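Long-range contact in putative short-chain dehydrogenase/reductase (Corynebacterium glutamicum, PDB 3E9N), which is probably an NAD(P)-dependent oxidoreductase of the short-chain dehydrogenase/reductase family, perhaps an acetoacetyl-CoA reductase, though its true substrate is not established: residues 98-107 with 144-153. Residues are numbered along the deposited sequence; the frame is centred on the assembly and turned at random.
Sequences EWHAHLDLNV and TIYAASKHAL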
loop_
_atom_site.group_PDB
_atom_site.type_symbol
_atom_site.label_atom_id
_atom_site.label_comp_id
_atom_site.label_asym_id
_atom_site.label_seq_id
_atom_site.Cartn_x
_atom_site.Cartn_y
_atom_site.Cartn_z
ATOM N N GLU A 98 -14.772 -23.585 -0.095
ATOM C CA GLU A 98 -14.619 -22.301 0.575
ATOM C C GLU A 98 -14.020 -21.167 -0.323
ATOM O O GLU A 98 -14.600 -20.106 -0.420
ATOM C CB GLU A 98 -13.762 -22.516 1.791
ATOM C CG GLU A 98 -14.212 -21.763 3.044
ATOM C CD GLU A 98 -13.419 -22.253 4.270
ATOM O OE1 GLU A 98 -13.620 -23.441 4.679
ATOM O OE2 GLU A 98 -12.573 -21.486 4.795
ATOM N N TRP A 99 -12.886 -21.399 -0.999
ATOM C CA TRP A 99 -12.396 -20.473 -2.027
ATOM C C TRP A 99 -13.451 -20.028 -3.037
ATOM O O TRP A 99 -13.554 -18.832 -3.353
ATOM C CB TRP A 99 -11.244 -21.089 -2.826
ATOM C CG TRP A 99 -9.954 -20.929 -2.147
ATOM C CD1 TRP A 99 -9.253 -21.884 -1.462
ATOM C CD2 TRP A 99 -9.186 -19.728 -2.067
ATOM N NE1 TRP A 99 -8.085 -21.349 -0.972
ATOM C CE2 TRP A 99 -8.010 -20.030 -1.343
ATOM C CE3 TRP A 99 -9.352 -18.444 -2.578
ATOM C CZ2 TRP A 99 -7.027 -19.080 -1.080
ATOM C CZ3 TRP A 99 -8.370 -17.493 -2.299
ATOM C CH2 TRP A 99 -7.223 -17.824 -1.563
ATOM N N HIS A 100 -14.166 -20.991 -3.596
ATOM C CA HIS A 100 -15.162 -20.674 -4.618
ATOM C C HIS A 100 -16.295 -19.841 -4.016
ATOM O O HIS A 100 -16.721 -18.842 -4.575
ATOM C CB HIS A 100 -15.742 -21.941 -5.256
ATOM C CG HIS A 100 -14.801 -22.633 -6.182
ATOM N ND1 HIS A 100 -14.300 -22.039 -7.326
ATOM C CD2 HIS A 100 -14.273 -23.884 -6.145
ATOM C CE1 HIS A 100 -13.502 -22.890 -7.950
ATOM N NE2 HIS A 100 -13.467 -24.015 -7.254
ATOM N N ALA A 101 -16.759 -20.233 -2.846
ATOM C CA ALA A 101 -17.843 -19.494 -2.204
ATOM C C ALA A 101 -17.454 -18.014 -1.959
ATOM O O ALA A 101 -18.176 -17.077 -2.324
ATOM C CB ALA A 101 -18.223 -20.183 -0.896
ATOM N N HIS A 102 -16.322 -17.803 -1.302
ATOM C CA HIS A 102 -15.852 -16.456 -1.056
ATOM C C HIS A 102 -15.577 -15.608 -2.296
ATOM O O HIS A 102 -16.053 -14.470 -2.365
ATOM C CB HIS A 102 -14.604 -16.486 -0.222
ATOM C CG HIS A 102 -14.868 -16.360 1.224
ATOM N ND1 HIS A 102 -15.020 -15.132 1.845
ATOM C CD2 HIS A 102 -14.993 -17.301 2.191
ATOM C CE1 HIS A 102 -15.230 -15.330 3.138
ATOM N NE2 HIS A 102 -15.214 -16.636 3.375
ATOM N N LEU A 103 -14.780 -16.128 -3.232
ATOM C CA LEU A 103 -14.432 -15.365 -4.419
ATOM C C LEU A 103 -15.657 -15.112 -5.231
ATOM O O LEU A 103 -15.773 -14.043 -5.822
ATOM C CB LEU A 103 -13.415 -16.088 -5.300
ATOM C CG LEU A 103 -12.052 -16.120 -4.635
ATOM C CD1 LEU A 103 -11.018 -16.863 -5.496
ATOM C CD2 LEU A 103 -11.613 -14.700 -4.353
ATOM N N ASP A 104 -16.547 -16.095 -5.340
ATOM C CA ASP A 104 -17.767 -15.902 -6.143
ATOM C C ASP A 104 -18.533 -14.700 -5.567
ATOM O O ASP A 104 -18.840 -13.722 -6.242
ATOM C CB ASP A 104 -18.693 -17.128 -6.072
ATOM C CG ASP A 104 -18.326 -18.204 -7.073
ATOM O OD1 ASP A 104 -18.911 -19.311 -6.999
ATOM O OD2 ASP A 104 -17.438 -17.955 -7.926
ATOM N N LEU A 105 -18.801 -14.779 -4.284
ATOM C CA LEU A 105 -19.662 -13.809 -3.678
ATOM C C LEU A 105 -18.998 -12.448 -3.450
ATOM O O LEU A 105 -19.650 -11.446 -3.664
ATOM C CB LEU A 105 -20.217 -14.358 -2.379
ATOM C CG LEU A 105 -21.271 -13.481 -1.727
ATOM C CD1 LEU A 105 -22.432 -13.285 -2.686
ATOM C CD2 LEU A 105 -21.728 -14.178 -0.429
ATOM N N ASN A 106 -17.719 -12.408 -3.038
ATOM C CA ASN A 106 -17.053 -11.126 -2.680
ATOM C C ASN A 106 -16.390 -10.374 -3.865
ATOM O O ASN A 106 -16.102 -9.168 -3.787
ATOM C CB ASN A 106 -16.009 -11.325 -1.585
ATOM C CG ASN A 106 -16.564 -11.995 -0.322
ATOM O OD1 ASN A 106 -17.748 -11.906 -0.027
ATOM N ND2 ASN A 106 -15.667 -12.622 0.474
ATOM N N VAL A 107 -16.130 -11.088 -4.964
ATOM C CA VAL A 107 -15.356 -10.499 -6.047
ATOM C C VAL A 107 -16.085 -10.663 -7.379
ATOM O O VAL A 107 -16.309 -9.672 -8.078
ATOM C CB VAL A 107 -13.969 -11.145 -6.139
ATOM C CG1 VAL A 107 -13.154 -10.520 -7.246
ATOM C CG2 VAL A 107 -13.237 -11.032 -4.803
ATOM N N THR A 144 -6.294 -17.174 4.925
ATOM C CA THR A 144 -5.680 -16.997 3.640
ATOM C C THR A 144 -6.744 -16.578 2.610
ATOM O O THR A 144 -6.494 -15.741 1.747
ATOM C CB THR A 144 -4.987 -18.330 3.269
ATOM O OG1 THR A 144 -3.618 -18.114 2.882
ATOM C CG2 THR A 144 -5.738 -19.080 2.204
ATOM N N ILE A 145 -7.945 -17.126 2.735
ATOM C CA ILE A 145 -8.993 -16.869 1.782
ATOM C C ILE A 145 -9.578 -15.478 1.973
ATOM O O ILE A 145 -9.956 -14.814 1.009
ATOM C CB ILE A 145 -10.115 -17.928 1.920
ATOM C CG1 ILE A 145 -9.543 -19.314 1.657
ATOM C CG2 ILE A 145 -11.271 -17.623 0.982
ATOM C CD1 ILE A 145 -10.512 -20.451 1.851
ATOM N N TYR A 146 -9.640 -15.024 3.216
ATOM C CA TYR A 146 -10.230 -13.745 3.474
ATOM C C TYR A 146 -9.327 -12.643 3.003
ATOM O O TYR A 146 -9.780 -11.751 2.317
ATOM C CB TYR A 146 -10.668 -13.622 4.938
ATOM C CG TYR A 146 -11.357 -14.910 5.364
ATOM C CD1 TYR A 146 -12.242 -15.555 4.500
ATOM C CD2 TYR A 146 -11.085 -15.515 6.592
ATOM C CE1 TYR A 146 -12.862 -16.764 4.860
ATOM C CE2 TYR A 146 -11.713 -16.735 6.961
ATOM C CZ TYR A 146 -12.598 -17.340 6.079
ATOM O OH TYR A 146 -13.208 -18.521 6.395
ATOM N N ALA A 147 -8.034 -12.761 3.289
ATOM C CA ALA A 147 -7.027 -11.812 2.804
ATOM C C ALA A 147 -7.065 -11.723 1.286
ATOM O O ALA A 147 -7.022 -10.637 0.723
ATOM C CB ALA A 147 -5.632 -12.235 3.284
ATOM N N ALA A 148 -7.207 -12.854 0.618
ATOM C CA ALA A 148 -7.098 -12.836 -0.821
ATOM C C ALA A 148 -8.279 -12.150 -1.475
ATOM O O ALA A 148 -8.127 -11.329 -2.388
ATOM C CB ALA A 148 -6.887 -14.206 -1.368
ATOM N N SER A 149 -9.469 -12.461 -0.990
ATOM C CA SER A 149 -10.661 -11.882 -1.561
ATOM C C SER A 149 -10.775 -10.413 -1.236
ATOM O O SER A 149 -11.229 -9.637 -2.071
ATOM C CB SER A 149 -11.903 -12.615 -1.119
ATOM O OG SER A 149 -11.937 -12.652 0.290
ATOM N N LYS A 150 -10.357 -9.983 -0.052
ATOM C CA LYS A 150 -10.455 -8.544 0.197
ATOM C C LYS A 150 -9.405 -7.764 -0.586
ATOM O O LYS A 150 -9.680 -6.637 -1.001
ATOM C CB LYS A 150 -10.428 -8.187 1.676
ATOM C CG LYS A 150 -9.070 -8.023 2.315
ATOM C CD LYS A 150 -9.179 -7.363 3.729
ATOM C CE LYS A 150 -9.729 -8.346 4.857
ATOM N NZ LYS A 150 -8.709 -9.061 5.764
ATOM N N HIS A 151 -8.226 -8.373 -0.803
ATOM C CA HIS A 151 -7.230 -7.755 -1.654
ATOM C C HIS A 151 -7.695 -7.798 -3.097
ATOM O O HIS A 151 -7.549 -6.801 -3.823
ATOM C CB HIS A 151 -5.839 -8.376 -1.468
ATOM C CG HIS A 151 -5.122 -7.849 -0.266
ATOM N ND1 HIS A 151 -4.952 -8.587 0.885
ATOM C CD2 HIS A 151 -4.621 -6.618 0.002
ATOM C CE1 HIS A 151 -4.336 -7.851 1.797
ATOM N NE2 HIS A 151 -4.127 -6.650 1.286
ATOM N N ALA A 152 -8.352 -8.897 -3.476
ATOM C CA ALA A 152 -8.951 -8.984 -4.802
ATOM C C ALA A 152 -10.007 -7.881 -5.100
ATOM O O ALA A 152 -9.980 -7.203 -6.155
ATOM C CB ALA A 152 -9.534 -10.352 -4.994
ATOM N N LEU A 153 -10.920 -7.693 -4.150
ATOM C CA LEU A 153 -12.047 -6.812 -4.314
ATOM C C LEU A 153 -11.488 -5.407 -4.487
ATOM O O LEU A 153 -11.947 -4.616 -5.295
ATOM C CB LEU A 153 -12.924 -6.917 -3.081
ATOM C CG LEU A 153 -14.043 -5.897 -2.975
ATOM C CD1 LEU A 153 -15.112 -6.038 -4.159
ATOM C CD2 LEU A 153 -14.688 -6.115 -1.648
#
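Segments 98-107 and 144-153, parts of helices 95-124 and 144-164, run side by side in parallel, their axes 9.5 Å apart at closest approach and crossed at -23°, and the backbones draw together from Trp99 opposite Ile145 toward Val107 opposite Leu153. At the wide end, Ile145 lies over one face of the Trp99 indole, its CG1 3.6 Å from the centroid of the five-membered ring in a CH-pi contact. With CG1 anti to the carbonyl carbon (chi1 -60°), the longer branch of Ile145 reaches the indole, while CG2 turns to His102 CB. The edge of the six-membered ring of Trp99 meets Ala148, whose CB is 3.6 Å from CH2; a small methyl suits a place where the broad indole comes close to the helix. On the partly exposed flank, the rings of His102 and Tyr146 lie obliquely side by side, though modelled doubtfully close, and Glu98 stretches over Ile145 CD1 to bring OE2 to 3.4 Å from Tyr146 OH.

Nearer the middle, Ser149 is a knob in a hole formed by His102, Leu103, Asn106 and Val107. Its small side chain permits this closeness, and its hydroxyl, folded back at chi1 55°, lies near the carbonyls of Ile145 and Tyr146 in its own helix. Farther along, Val107 CG2 packs 3.8 Å from Ala152 CB, and Leu153 CD1 approaches Asn106 O at 3.3 Å.

Trp99 and Thr144 pack against Ala111 and Leu156 of the second subunit, so this pair contributes to the subunit interface, as these helices commonly do in the family. Parallel helices following neighbouring strands, here 78-81 and 127-131, are characteristic of its Rossmann fold, and the spacing of Tyr146 and Lys150 matches the family's Tyr-x-x-x-Lys motif, consistent with an active-site role.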